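PDB 6KGU: penicillin-binding protein PbpB from Mycobacterium tuberculosis, which takes part in synthesising cross-linked peptidoglycan for the cell wall and is a target of beta-lactam antibiotics such as aztreonam. Local coordinates for residues N199-Y204 and G539-R544; G328-S333 and L380-G385. All coordinates share one frame; numbering follows the deposited sequence. Where two conformers were deposited one is given.

Contact 1 (N199-Y204 and G539-R544)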
loop_
_atom_site.group_PDB
_atom_site.type_symbol
_atom_site.label_atom_id
_atom_site.label_comp_id
_atom_site.label_asym_id
_atom_site.label_seq_id
_atom_site.Cartn_x
_atom_site.Cartn_y
_atom_site.Cartn_z
ATOM N N ASN A 199 0.883 5.200 -16.549
ATOM C CA ASN A 199 0.109 6.436 -16.463
ATOM C C ASN A 199 -1.385 6.184 -16.575
ATOM O O ASN A 199 -2.168 6.898 -15.949
ATOM C CB ASN A 199 0.567 7.427 -17.532
ATOM C CG ASN A 199 1.846 8.163 -17.129
ATOM O OD1 ASN A 199 2.365 7.968 -16.024
ATOM N ND2 ASN A 199 2.354 9.009 -18.018
ATOM N N ASP A 200 -1.803 5.174 -17.344
ATOM C CA ASP A 200 -3.225 4.861 -17.435
ATOM C C ASP A 200 -3.753 4.348 -16.101
ATOM O O ASP A 200 -4.802 4.786 -15.622
ATOM C CB ASP A 200 -3.480 3.825 -18.534
ATOM C CG ASP A 200 -3.011 4.291 -19.909
ATOM O OD1 ASP A 200 -3.046 5.517 -20.184
ATOM O OD2 ASP A 200 -2.623 3.422 -20.716
ATOM N N ILE A 201 -3.043 3.405 -15.494
ATOM C CA ILE A 201 -3.448 2.921 -14.181
ATOM C C ILE A 201 -3.381 4.053 -13.160
ATOM O O ILE A 201 -4.336 4.288 -12.406
ATOM C CB ILE A 201 -2.596 1.708 -13.774
ATOM C CG1 ILE A 201 -2.819 0.578 -14.793
ATOM C CG2 ILE A 201 -2.931 1.291 -12.345
ATOM C CD1 ILE A 201 -1.909 -0.653 -14.635
ATOM N N GLN A 202 -2.278 4.813 -13.163
ATOM C CA GLN A 202 -2.139 5.917 -12.218
ATOM C C GLN A 202 -3.289 6.902 -12.350
ATOM O O GLN A 202 -3.868 7.323 -11.350
ATOM C CB GLN A 202 -0.800 6.637 -12.424
ATOM C CG GLN A 202 -0.645 7.915 -11.585
ATOM C CD GLN A 202 -0.285 7.614 -10.146
ATOM O OE1 GLN A 202 0.269 6.560 -9.861
ATOM N NE2 GLN A 202 -0.581 8.549 -9.229
ATOM N N PHE A 203 -3.638 7.279 -13.588
ATOM C CA PHE A 203 -4.689 8.271 -13.783
ATOM C C PHE A 203 -6.015 7.779 -13.219
ATOM O O PHE A 203 -6.734 8.527 -12.542
ATOM C CB PHE A 203 -4.832 8.617 -15.275
ATOM C CG PHE A 203 -5.851 9.693 -15.542
ATOM C CD1 PHE A 203 -5.645 10.989 -15.084
ATOM C CD2 PHE A 203 -7.007 9.415 -16.246
ATOM C CE1 PHE A 203 -6.574 11.989 -15.322
ATOM C CE2 PHE A 203 -7.941 10.412 -16.491
ATOM C CZ PHE A 203 -7.728 11.700 -16.029
ATOM N N TYR A 204 -6.361 6.516 -13.488
ATOM C CA TYR A 204 -7.628 5.986 -12.982
ATOM C C TYR A 204 -7.605 5.897 -11.459
ATOM O O TYR A 204 -8.553 6.307 -10.780
ATOM C CB TYR A 204 -7.904 4.607 -13.595
ATOM C CG TYR A 204 -9.266 4.054 -13.249
ATOM C CD1 TYR A 204 -10.395 4.430 -13.971
ATOM C CD2 TYR A 204 -9.423 3.153 -12.213
ATOM C CE1 TYR A 204 -11.661 3.933 -13.649
ATOM C CE2 TYR A 204 -10.672 2.641 -11.886
ATOM C CZ TYR A 204 -11.788 3.041 -12.605
ATOM O OH TYR A 204 -13.020 2.526 -12.264
ATOM N N GLY A 539 -11.666 -4.410 -10.137
ATOM C CA GLY A 539 -12.550 -4.789 -11.228
ATOM C C GLY A 539 -12.152 -4.143 -12.538
ATOM O O GLY A 539 -12.185 -4.780 -13.593
ATOM N N TRP A 540 -11.762 -2.872 -12.490
ATOM C CA TRP A 540 -11.328 -2.178 -13.696
ATOM C C TRP A 540 -10.019 -2.758 -14.230
ATOM O O TRP A 540 -9.819 -2.839 -15.450
ATOM C CB TRP A 540 -11.185 -0.680 -13.409
ATOM C CG TRP A 540 -10.694 0.121 -14.576
ATOM C CD1 TRP A 540 -11.434 0.566 -15.645
ATOM C CD2 TRP A 540 -9.365 0.610 -14.783
ATOM N NE1 TRP A 540 -10.639 1.287 -16.499
ATOM C CE2 TRP A 540 -9.365 1.322 -15.999
ATOM C CE3 TRP A 540 -8.168 0.501 -14.064
ATOM C CZ2 TRP A 540 -8.223 1.918 -16.508
ATOM C CZ3 TRP A 540 -7.032 1.108 -14.572
ATOM C CH2 TRP A 540 -7.067 1.801 -15.780
ATOM N N LEU A 541 -9.111 -3.158 -13.335
ATOM C CA LEU A 541 -7.873 -3.772 -13.799
ATOM C C LEU A 541 -8.145 -5.102 -14.490
ATOM O O LEU A 541 -7.445 -5.455 -15.446
ATOM C CB LEU A 541 -6.900 -3.972 -12.629
ATOM C CG LEU A 541 -6.267 -2.705 -12.021
ATOM C CD1 LEU A 541 -5.567 -3.000 -10.695
ATOM C CD2 LEU A 541 -5.287 -2.076 -13.010
ATOM N N MET A 542 -9.148 -5.853 -14.024
ATOM C CA MET A 542 -9.457 -7.119 -14.678
ATOM C C MET A 542 -10.054 -6.878 -16.056
ATOM O O MET A 542 -9.644 -7.503 -17.038
ATOM C CB MET A 542 -10.403 -7.953 -13.814
ATOM C CG MET A 542 -9.840 -8.317 -12.450
ATOM S SD MET A 542 -8.419 -9.405 -12.504
ATOM C CE MET A 542 -7.019 -8.308 -12.597
ATOM N N GLN A 543 -11.003 -5.945 -16.153
ATOM C CA GLN A 543 -11.682 -5.711 -17.424
ATOM C C GLN A 543 -10.712 -5.181 -18.470
ATOM O O GLN A 543 -10.685 -5.658 -19.610
ATOM C CB GLN A 543 -12.857 -4.748 -17.227
ATOM C CG GLN A 543 -13.905 -5.294 -16.229
ATOM C CD GLN A 543 -14.974 -4.264 -15.839
ATOM O OE1 GLN A 543 -14.940 -3.125 -16.288
ATOM N NE2 GLN A 543 -15.920 -4.673 -15.006
ATOM N N ARG A 544 -9.886 -4.208 -18.090
ATOM C CA ARG A 544 -9.052 -3.549 -19.083
ATOM C C ARG A 544 -8.023 -4.495 -19.688
ATOM O O ARG A 544 -7.568 -4.253 -20.813
ATOM C CB ARG A 544 -8.363 -2.335 -18.469
ATOM C CG ARG A 544 -7.117 -2.673 -17.705
ATOM C CD ARG A 544 -6.499 -1.461 -17.014
ATOM N NE ARG A 544 -5.727 -0.601 -17.906
ATOM C CZ ARG A 544 -4.433 -0.757 -18.173
ATOM N NH1 ARG A 544 -3.743 -1.764 -17.641
ATOM N NH2 ARG A 544 -3.827 0.092 -18.985
#
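Tyr204 and Trp540 lie flat against each other in a face-to-face stack: the phenol ring and the five-membered indole ring have centroids 3.8 Å apart and planes turned by only 10°. Both side chains leave their helices with CG trans to the backbone N, which brings the rings between the helices; there they run past each other in opposite directions. The overlap continues over the six-membered ring, where Tyr204 CB makes a CH-pi contact 3.8 Å from the centroid. On the opposite indole face lies Arg544 CD. Beside the stack, Ile201 CD1 lies 4.0 Å from Leu541 CD2, and Ile201 CG1 sits over one face of the Arg544 guanidinium.

The polar side is looser. The exposed Asp200 reaches Arg544 through a long salt bridge, OD2 to NH2 3.9 Å, and no hydrogen bond joins the segments. Their axes run roughly antiparallel (147°) and approach no closer than 11.8 Å, a separation spanned by side chains. Beneath them, Ile201 rests on Ala235 of strand 233-238 and Leu541 on Tyr509 and Ile511 of strand 509-516, so an early and a late helix pair on one face of the antiparallel sheet, as in the penicillin-binding transpeptidase and serine beta-lactamase fold.

Contact 2 (G328-S333 and L380-G385). With AZR (2-({[(1Z)-1-(2-amino-1,3-thiazol-4-yl)-2-oxo-2-{[(2S,3S)-1-oxo-3-(sulfoamino)butan-2-yl]amino}ethylidene]amino}oxy)-2-methylpropanoic acid), chain B.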
loop_
_atom_site.group_PDB
_atom_site.type_symbol
_atom_site.label_atom_id
_atom_site.label_comp_id
_atom_site.label_asym_id
_atom_site.label_seq_id
_atom_site.Cartn_x
_atom_site.Cartn_y
_atom_site.Cartn_z
ATOM N N GLY A 328 -10.042 -14.598 18.227
ATOM C CA GLY A 328 -9.565 -15.742 17.465
ATOM C C GLY A 328 -8.146 -15.538 16.973
ATOM O O GLY A 328 -7.334 -16.472 16.969
ATOM N N THR A 329 -7.817 -14.308 16.570
ATOM C CA THR A 329 -6.463 -14.037 16.093
ATOM C C THR A 329 -5.442 -14.259 17.203
ATOM O O THR A 329 -4.388 -14.866 16.980
ATOM C CB THR A 329 -6.386 -12.614 15.544
ATOM O OG1 THR A 329 -7.228 -12.517 14.382
ATOM C CG2 THR A 329 -4.936 -12.258 15.141
ATOM N N LEU A 330 -5.760 -13.813 18.417
ATOM C CA LEU A 330 -4.802 -13.937 19.514
ATOM C C LEU A 330 -4.694 -15.373 20.006
ATOM O O LEU A 330 -3.608 -15.812 20.390
ATOM C CB LEU A 330 -5.181 -12.998 20.656
ATOM C CG LEU A 330 -4.947 -11.523 20.315
ATOM C CD1 LEU A 330 -5.479 -10.628 21.421
ATOM C CD2 LEU A 330 -3.481 -11.260 20.077
ATOM N N MET A 331 -5.802 -16.121 20.010
ATOM C CA MET A 331 -5.727 -17.532 20.369
ATOM C C MET A 331 -4.804 -18.287 19.424
ATOM O O MET A 331 -3.943 -19.058 19.861
ATOM C CB MET A 331 -7.125 -18.144 20.367
ATOM C CG MET A 331 -7.999 -17.564 21.456
ATOM S SD MET A 331 -9.582 -18.366 21.561
ATOM C CE MET A 331 -9.074 -20.071 21.666
ATOM N N LEU A 332 -4.957 -18.058 18.114
ATOM C CA LEU A 332 -4.071 -18.671 17.126
ATOM C C LEU A 332 -2.654 -18.144 17.248
ATOM O O LEU A 332 -1.691 -18.897 17.075
ATOM C CB LEU A 332 -4.583 -18.408 15.700
ATOM C CG LEU A 332 -5.889 -19.071 15.268
ATOM C CD1 LEU A 332 -6.389 -18.447 13.947
ATOM C CD2 LEU A 332 -5.705 -20.604 15.150
ATOM N N SER A 333 -2.502 -16.841 17.498
ATOM C CA SER A 333 -1.165 -16.287 17.708
ATOM C C SER A 333 -0.481 -16.928 18.920
ATOM O O SER A 333 0.748 -17.073 18.932
ATOM C CB SER A 333 -1.241 -14.759 17.877
ATOM O OG SER A 333 -1.741 -14.138 16.701
ATOM N N LEU A 380 0.150 -6.501 19.053
ATOM C CA LEU A 380 0.723 -6.573 17.707
ATOM C C LEU A 380 -0.052 -7.477 16.752
ATOM O O LEU A 380 -0.299 -7.054 15.610
ATOM C CB LEU A 380 2.190 -7.030 17.779
ATOM C CG LEU A 380 3.210 -6.085 18.404
ATOM C CD1 LEU A 380 4.632 -6.594 18.143
ATOM C CD2 LEU A 380 3.014 -4.652 17.894
ATOM N N PRO A 381 -0.445 -8.705 17.124
ATOM C CA PRO A 381 -1.130 -9.574 16.149
ATOM C C PRO A 381 -2.426 -9.003 15.615
ATOM O O PRO A 381 -2.810 -9.356 14.499
ATOM C CB PRO A 381 -1.369 -10.874 16.927
ATOM C CG PRO A 381 -0.243 -10.905 17.951
ATOM C CD PRO A 381 -0.127 -9.443 18.370
ATOM N N ILE A 382 -3.102 -8.107 16.334
ATOM C CA ILE A 382 -4.291 -7.469 15.775
ATOM C C ILE A 382 -3.989 -6.069 15.230
ATOM O O ILE A 382 -4.913 -5.312 14.934
ATOM C CB ILE A 382 -5.445 -7.455 16.794
ATOM C CG1 ILE A 382 -5.028 -6.813 18.120
ATOM C CG2 ILE A 382 -5.883 -8.895 17.086
ATOM C CD1 ILE A 382 -5.177 -5.320 18.189
ATOM N N GLY A 383 -2.716 -5.720 15.072
ATOM C CA GLY A 383 -2.349 -4.466 14.442
ATOM C C GLY A 383 -2.312 -3.255 15.352
ATOM O O GLY A 383 -2.422 -2.129 14.857
ATOM N N GLN A 384 -2.163 -3.440 16.661
ATOM C CA GLN A 384 -2.066 -2.332 17.601
ATOM C C GLN A 384 -0.663 -2.305 18.181
ATOM O O GLN A 384 -0.090 -3.358 18.468
ATOM C CB GLN A 384 -3.099 -2.462 18.729
ATOM C CG GLN A 384 -3.184 -1.255 19.661
ATOM C CD GLN A 384 -4.058 -1.516 20.894
ATOM O OE1 GLN A 384 -5.154 -2.076 20.790
ATOM N NE2 GLN A 384 -3.568 -1.119 22.065
ATOM N N GLY A 385 -0.102 -1.106 18.350
ATOM C CA GLY A 385 1.218 -0.991 18.946
ATOM C C GLY A 385 2.369 -0.959 17.969
ATOM O O GLY A 385 3.528 -1.072 18.386
HETATM C C7 AZR B . -12.993 -5.001 14.040
HETATM S S8 AZR B . -5.739 -1.423 16.577
HETATM O O9 AZR B . -9.096 -3.777 12.183
HETATM O O10 AZR B . -10.031 -4.354 16.766
HETATM O O11 AZR B . -11.897 -1.822 16.609
HETATM N N12 AZR B . -11.700 -5.556 12.003
HETATM N N13 AZR B . -10.236 -3.447 14.685
HETATM N N14 AZR B . -10.624 -1.211 16.814
HETATM N N15 AZR B . -8.001 -0.200 16.874
HETATM N N16 AZR B . -6.119 1.199 17.054
HETATM S S17 AZR B . -12.392 -5.169 10.618
HETATM C C18 AZR B . -11.788 -4.671 13.178
HETATM C C19 AZR B . -10.460 -4.690 13.954
HETATM C C20 AZR B . -9.351 -4.733 12.871
HETATM C C21 AZR B . -9.977 -3.388 16.005
HETATM C C22 AZR B . -9.680 -2.017 16.503
HETATM C C23 AZR B . -12.978 -0.959 16.884
HETATM C C24 AZR B . -8.279 -1.536 16.613
HETATM C C25 AZR B . -7.196 -2.338 16.433
HETATM C C26 AZR B . -6.701 0.006 16.875
HETATM C C27 AZR B . -12.971 0.091 15.788
HETATM C C28 AZR B . -14.282 -1.737 16.893
HETATM C C29 AZR B . -12.739 -0.324 18.252
HETATM O O30 AZR B . -11.978 -0.779 19.077
HETATM O O31 AZR B . -13.473 0.727 18.454
HETATM O O32 AZR B . -13.794 -5.305 10.769
HETATM O O33 AZR B . -11.985 -6.285 9.610
HETATM O O34 AZR B . -11.808 -3.963 10.158
#
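Pro381 meets Leu330 and Ser333 through its ring carbons, and gives up more surface to the contact than any other residue of the two segments. Leu330 CD2 comes to 3.8 Å from Pro381 CB, the two side chains crossing at about a right angle. Ser333 OG approaches the same carbon, 3.3 Å from Pro381 CB, without bonding to it. The hydroxyl instead turns back along its own helix: with OG beside the backbone N (chi1 -63°), it donates to Thr329 O at 2.8 Å, from 43° above the carbonyl plane, and that oxygen also accepts from Ser333 N.

This helix and loop belong to the penicillin-binding transpeptidase domain, whose probable acyl-ester serine, Ser269, lies about 6 Å from Ile382, side chain to side chain. The loop carries Gly383 and Gln384 of the aztreonam pocket. Gln384 CB lies 3.6 Å from the thiazole sulfur S8 of AZR.

Ile382 links the helix with this pocket by its two branches. CG2 packs 4.0 Å from Thr329 CG2 and also faces Leu330, whereas CG1, set between backbone N and carbonyl carbon (chi1 54°), carries CD1 to 4.0 Å from AZR C25. Thr329 presents its methyl to the loop, while its OG1 is hydrogen-bonded to Ser325 O; its side chain also touches Lys272, the lysine of what is probably the SxxK motif.

In the fold
From the N terminus, the chain first passes through strands of the mixed sheet and enters helix 199-216, where contact 1 opens. It then builds strands 220-227 and 233-238, passes Ser269 and helix 272-281, and reaches helix 326-336. There contact 2 opens, to be closed 47 residues later by the loop ahead of helix 390-401. Only after strands 473-483, 493-502 and 509-516 does helix 531-544 close contact 1, across 335 residues; the shorter loop is therefore nested within the longer. Contact 1 joins two helices on the antiparallel sheet, contact 2 a helix and the antibiotic-binding loop. Their centres are 34 Å apart, on opposite sides of the chain's centre.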